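Local coordinates for fimbrial subunit type 1 (Actinomyces oris, PDB 3UXF), which serves as the major structural subunit of fimbriae, the protein filaments that the bacterium displays on its surface for adhesion, at residues Y203-S208 / V298-K303; I261-K266 / N333-T338. One frame throughout, in Å; residues are numbered along the deposited sequence.

Contact 1. Residues Y203-S208 / V298-K303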
# COMPACT_ATOMS: atom_id res chain seq x y z
N TYR A 203 6.32 -1.78 -9.69
CA TYR A 203 5.33 -1.63 -8.62
C TYR A 203 4.45 -2.86 -8.52
O TYR A 203 4.09 -3.47 -9.54
CB TYR A 203 4.44 -0.43 -8.92
CG TYR A 203 5.15 0.91 -8.80
CD1 TYR A 203 5.74 1.30 -7.62
CD2 TYR A 203 5.18 1.79 -9.87
CE1 TYR A 203 6.35 2.52 -7.47
CE2 TYR A 203 5.79 3.04 -9.74
CZ TYR A 203 6.39 3.40 -8.56
OH TYR A 203 7.00 4.63 -8.43
N THR A 204 4.14 -3.27 -7.29
CA THR A 204 3.31 -4.46 -7.08
C THR A 204 2.19 -4.06 -6.17
O THR A 204 2.42 -3.57 -5.06
CB THR A 204 4.11 -5.61 -6.45
OG1 THR A 204 5.31 -5.87 -7.20
CG2 THR A 204 3.23 -6.89 -6.35
N ILE A 205 0.95 -4.20 -6.66
CA ILE A 205 -0.22 -3.79 -5.89
C ILE A 205 -1.02 -5.05 -5.53
O ILE A 205 -1.33 -5.86 -6.38
CB ILE A 205 -1.13 -2.86 -6.71
CG1 ILE A 205 -0.34 -1.65 -7.19
CG2 ILE A 205 -2.37 -2.47 -5.90
CD1 ILE A 205 -1.00 -0.99 -8.36
N THR A 206 -1.33 -5.24 -4.25
CA THR A 206 -1.98 -6.46 -3.83
C THR A 206 -3.23 -6.10 -3.07
O THR A 206 -3.16 -5.36 -2.08
CB THR A 206 -1.02 -7.31 -2.94
OG1 THR A 206 0.22 -7.50 -3.62
CG2 THR A 206 -1.61 -8.69 -2.67
N THR A 207 -4.36 -6.60 -3.54
CA THR A 207 -5.67 -6.15 -3.01
C THR A 207 -6.55 -7.33 -2.62
O THR A 207 -6.74 -8.28 -3.39
CB THR A 207 -6.42 -5.29 -4.04
OG1 THR A 207 -6.45 -5.97 -5.30
CG2 THR A 207 -5.73 -3.98 -4.24
N SER A 208 -7.18 -7.23 -1.43
CA SER A 208 -8.19 -8.23 -1.05
C SER A 208 -9.32 -8.31 -2.06
O SER A 208 -9.62 -7.34 -2.79
CB SER A 208 -8.76 -7.89 0.33
OG SER A 208 -7.77 -8.07 1.31
N VAL A 298 -1.34 -6.94 -8.98
CA VAL A 298 -1.07 -6.21 -10.21
C VAL A 298 0.40 -5.77 -10.20
O VAL A 298 0.82 -5.05 -9.30
CB VAL A 298 -2.01 -4.98 -10.33
CG1 VAL A 298 -1.56 -4.06 -11.48
CG2 VAL A 298 -3.45 -5.41 -10.55
N THR A 299 1.13 -6.10 -11.25
CA THR A 299 2.53 -5.63 -11.37
C THR A 299 2.53 -4.61 -12.48
O THR A 299 2.00 -4.91 -13.58
CB THR A 299 3.47 -6.80 -11.73
OG1 THR A 299 3.40 -7.79 -10.70
CG2 THR A 299 4.91 -6.29 -11.85
N LEU A 300 3.06 -3.42 -12.18
CA LEU A 300 3.22 -2.35 -13.18
C LEU A 300 4.70 -2.14 -13.35
O LEU A 300 5.44 -2.03 -12.36
CB LEU A 300 2.53 -1.06 -12.73
CG LEU A 300 1.00 -1.17 -12.55
CD1 LEU A 300 0.43 0.21 -12.10
CD2 LEU A 300 0.34 -1.69 -13.84
N ASN A 301 5.15 -2.07 -14.60
CA ASN A 301 6.58 -1.91 -14.87
C ASN A 301 6.81 -0.47 -15.31
O ASN A 301 6.59 -0.13 -16.49
CB ASN A 301 6.98 -2.92 -15.92
CG ASN A 301 6.73 -4.35 -15.47
OD1 ASN A 301 7.40 -4.88 -14.54
ND2 ASN A 301 5.80 -5.02 -16.15
N ALA A 302 7.25 0.37 -14.38
CA ALA A 302 7.36 1.79 -14.63
C ALA A 302 8.64 2.10 -15.39
O ALA A 302 9.71 1.66 -15.01
CB ALA A 302 7.34 2.55 -13.32
N LYS A 303 8.50 2.87 -16.47
CA LYS A 303 9.64 3.21 -17.31
C LYS A 303 9.74 4.70 -17.40
O LYS A 303 8.73 5.42 -17.27
CB LYS A 303 9.36 2.69 -18.71
CG LYS A 303 9.18 1.17 -18.83
CD LYS A 303 10.46 0.43 -18.70
CE LYS A 303 10.31 -1.02 -19.21
NZ LYS A 303 9.56 -1.99 -18.32
O HOH W 1 5.39 -8.05 -8.93

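Contact 2. Residues I261-K266 / N333-T338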
# COMPACT_ATOMS: atom_id res chain seq x y z
N ILE A 261 -6.67 0.48 -18.51
CA ILE A 261 -7.13 1.77 -19.04
C ILE A 261 -6.27 2.88 -18.47
O ILE A 261 -6.28 3.08 -17.26
CB ILE A 261 -8.59 2.01 -18.66
CG1 ILE A 261 -9.42 0.81 -19.13
CG2 ILE A 261 -9.11 3.34 -19.24
CD1 ILE A 261 -10.74 0.71 -18.41
N THR A 262 -5.51 3.61 -19.30
CA THR A 262 -4.74 4.73 -18.76
C THR A 262 -5.35 6.04 -19.22
O THR A 262 -6.08 6.09 -20.23
CB THR A 262 -3.25 4.74 -19.16
OG1 THR A 262 -3.11 4.71 -20.60
CG2 THR A 262 -2.54 3.52 -18.60
N ALA A 263 -5.05 7.11 -18.49
CA ALA A 263 -5.64 8.42 -18.81
C ALA A 263 -4.72 9.52 -18.29
O ALA A 263 -4.09 9.38 -17.24
CB ALA A 263 -7.04 8.55 -18.21
N GLU A 264 -4.69 10.64 -19.01
CA GLU A 264 -4.01 11.82 -18.52
C GLU A 264 -4.79 12.46 -17.38
O GLU A 264 -6.01 12.56 -17.41
CB GLU A 264 -3.87 12.81 -19.67
CG GLU A 264 -2.66 12.61 -20.54
CD GLU A 264 -1.76 13.82 -20.47
OE1 GLU A 264 -2.16 14.87 -21.01
OE2 GLU A 264 -0.68 13.72 -19.83
N GLY A 265 -4.08 12.96 -16.39
CA GLY A 265 -4.70 13.64 -15.30
C GLY A 265 -4.16 15.04 -15.14
O GLY A 265 -3.33 15.53 -15.95
N LYS A 266 -4.61 15.68 -14.08
CA LYS A 266 -4.27 17.08 -13.82
C LYS A 266 -2.86 17.21 -13.31
O LYS A 266 -2.02 17.85 -13.94
CB LYS A 266 -5.28 17.68 -12.84
CG LYS A 266 -5.03 19.12 -12.41
CD LYS A 266 -6.05 19.48 -11.30
CE LYS A 266 -5.97 20.93 -10.84
NZ LYS A 266 -4.75 21.20 -10.03
N ASN A 333 -11.71 6.32 -17.73
CA ASN A 333 -11.46 7.03 -18.96
C ASN A 333 -11.59 8.52 -18.80
O ASN A 333 -11.18 9.26 -19.68
CB ASN A 333 -12.45 6.55 -20.04
CG ASN A 333 -12.02 5.25 -20.64
OD1 ASN A 333 -10.97 5.17 -21.27
ND2 ASN A 333 -12.82 4.20 -20.44
N ASN A 334 -12.15 8.98 -17.69
CA ASN A 334 -12.33 10.41 -17.44
C ASN A 334 -12.00 10.82 -16.03
O ASN A 334 -12.91 11.09 -15.23
CB ASN A 334 -13.77 10.84 -17.77
CG ASN A 334 -14.10 10.66 -19.21
OD1 ASN A 334 -13.49 11.30 -20.08
ND2 ASN A 334 -15.04 9.76 -19.50
N PRO A 335 -10.70 10.89 -15.70
CA PRO A 335 -10.35 11.30 -14.34
C PRO A 335 -10.62 12.77 -14.18
O PRO A 335 -10.73 13.19 -13.05
CB PRO A 335 -8.85 11.02 -14.23
CG PRO A 335 -8.37 10.84 -15.59
CD PRO A 335 -9.53 10.51 -16.50
N GLY A 336 -10.69 13.52 -15.27
CA GLY A 336 -10.92 14.94 -15.17
C GLY A 336 -9.86 15.56 -14.28
O GLY A 336 -8.67 15.29 -14.44
N THR A 337 -10.28 16.39 -13.33
CA THR A 337 -9.33 17.09 -12.49
C THR A 337 -9.09 16.39 -11.14
O THR A 337 -8.54 16.99 -10.23
CB THR A 337 -9.75 18.57 -12.25
OG1 THR A 337 -10.97 18.60 -11.51
CG2 THR A 337 -9.97 19.29 -13.58
N THR A 338 -9.46 15.11 -11.03
CA THR A 338 -9.23 14.33 -9.80
C THR A 338 -7.76 14.35 -9.37
O THR A 338 -6.86 14.29 -10.21
CB THR A 338 -9.62 12.84 -10.02
OG1 THR A 338 -10.98 12.77 -10.49
CG2 THR A 338 -9.48 12.02 -8.73
O HOH W 2 -8.63 6.79 -21.30
O HOH W 3 -6.65 14.11 -12.80

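Contact 1. Residues Y203-S208 / V298-K303
The antiparallel ladder between Y203–I205 and V298–L300 joins strands 201-208 and 295-302, inner neighbours in a five-stranded sheet of the middle beta-sandwich domain. Y203 with L300 and I205 with V298 are hydrogen-bonded pairs, each closed by two N-H...O bonds; all four are 2.8 Å long, and that from Y203 N to L300 O is the straightest, at 170°. Between them T204 and T299 form the non-hydrogen-bonded pair, where a CA-H...O contact of 3.2 Å runs from T299 CA to Y203 O and its counterpart from T204 CA to V298 O.

On the buried face the side chains of I205 and L300 cross at a slant, their CD1 methyls 4.2 Å apart. The Y203 ring offers CE2 to the CB of A302, 3.9 Å away, and also touches L314 of strand 312-321; I205 reaches V225 of strand 224-229, so this face rests on the opposing sheet. The other face is partly exposed. There one water spans the threonines, 2.8 Å from T204 OG1 and 2.7 Å from T299 OG1. With OG1 of T299 beside its own backbone N (chi1 -60°), the hydroxyl is turned to that water while CG2 lies 3.7 Å from Y203 O.

Straight, doubled backbone bonds thus fix the strand register, apolar contacts line the inner face, and hydration joins the hydroxyls on the outer one.

Contact 2. Residues I261-K266 / N333-T338
The flat carboxamide of N333 and the puckered ring of P335 face the segment I261-K266. Methyl CG2 of I261 sits above the amide plane of N333, displaced toward its oxygen, with 3.3 Å between CG2 and OD1; the two side chains cross at about a right angle. A chi1 of -80° sets the amide beside the backbone N of N333 and lets it reach I261. The same oxygen accepts a hydrogen bond from a water that also donates to T262 O, tying the loop to the strand backbone.

The P335 ring takes A263 at its CG–CD edge, the methyl CB lying 3.6 Å from CD. From the opposite side of the mean ring plane E264 O approaches CG to 3.4 Å. W270 of strand 269-275 and W330 also touch this proline, which is buried.

P335 begins a type II' turn ending at T338, with G336 at the position of positive phi. P335 O is gripped twice by T338, through the backbone N and through OG1, the latter at 2.6 Å. A second water links the turn to the backbone of K266, in the loop that follows the strand: it accepts from K266 N at 2.9 Å and donates to G336 O and T338 O, the last at 2.6 Å. The extended lysine chain runs past T337, its CD 3.9 Å from T337 CB, before bending at chi4. K231 reaches the carbonyls of G265 and K266 through NZ.

With no direct hydrogen bond between the segments, the contact of A263 CB with P335, the I261 methyl over the N333 amide and two bridging waters hold the loop against the strand and the residues after it, while the turn keeps its own shape through the doubly bonded carbonyl.

Overall arrangement
Both contacts belong to the middle part of the chain but to different layers of it. Contact 1 is buried and pairs two strands within one sheet; contact 2 lies nearer the surface, where the loop between strands 312-321 and 344-362 packs on strand 258-264 of the other sheet. That second sheet also contains strands 224-229 and 312-321, against which contact 1 sets its apolar face, so the two are related through shared neighbours. They do not touch: their centres are 19 Å apart and their nearest atoms about 8 Å. Direct backbone bonding dominates in contact 1, whereas contact 2 relies on side-chain packing and bridging water.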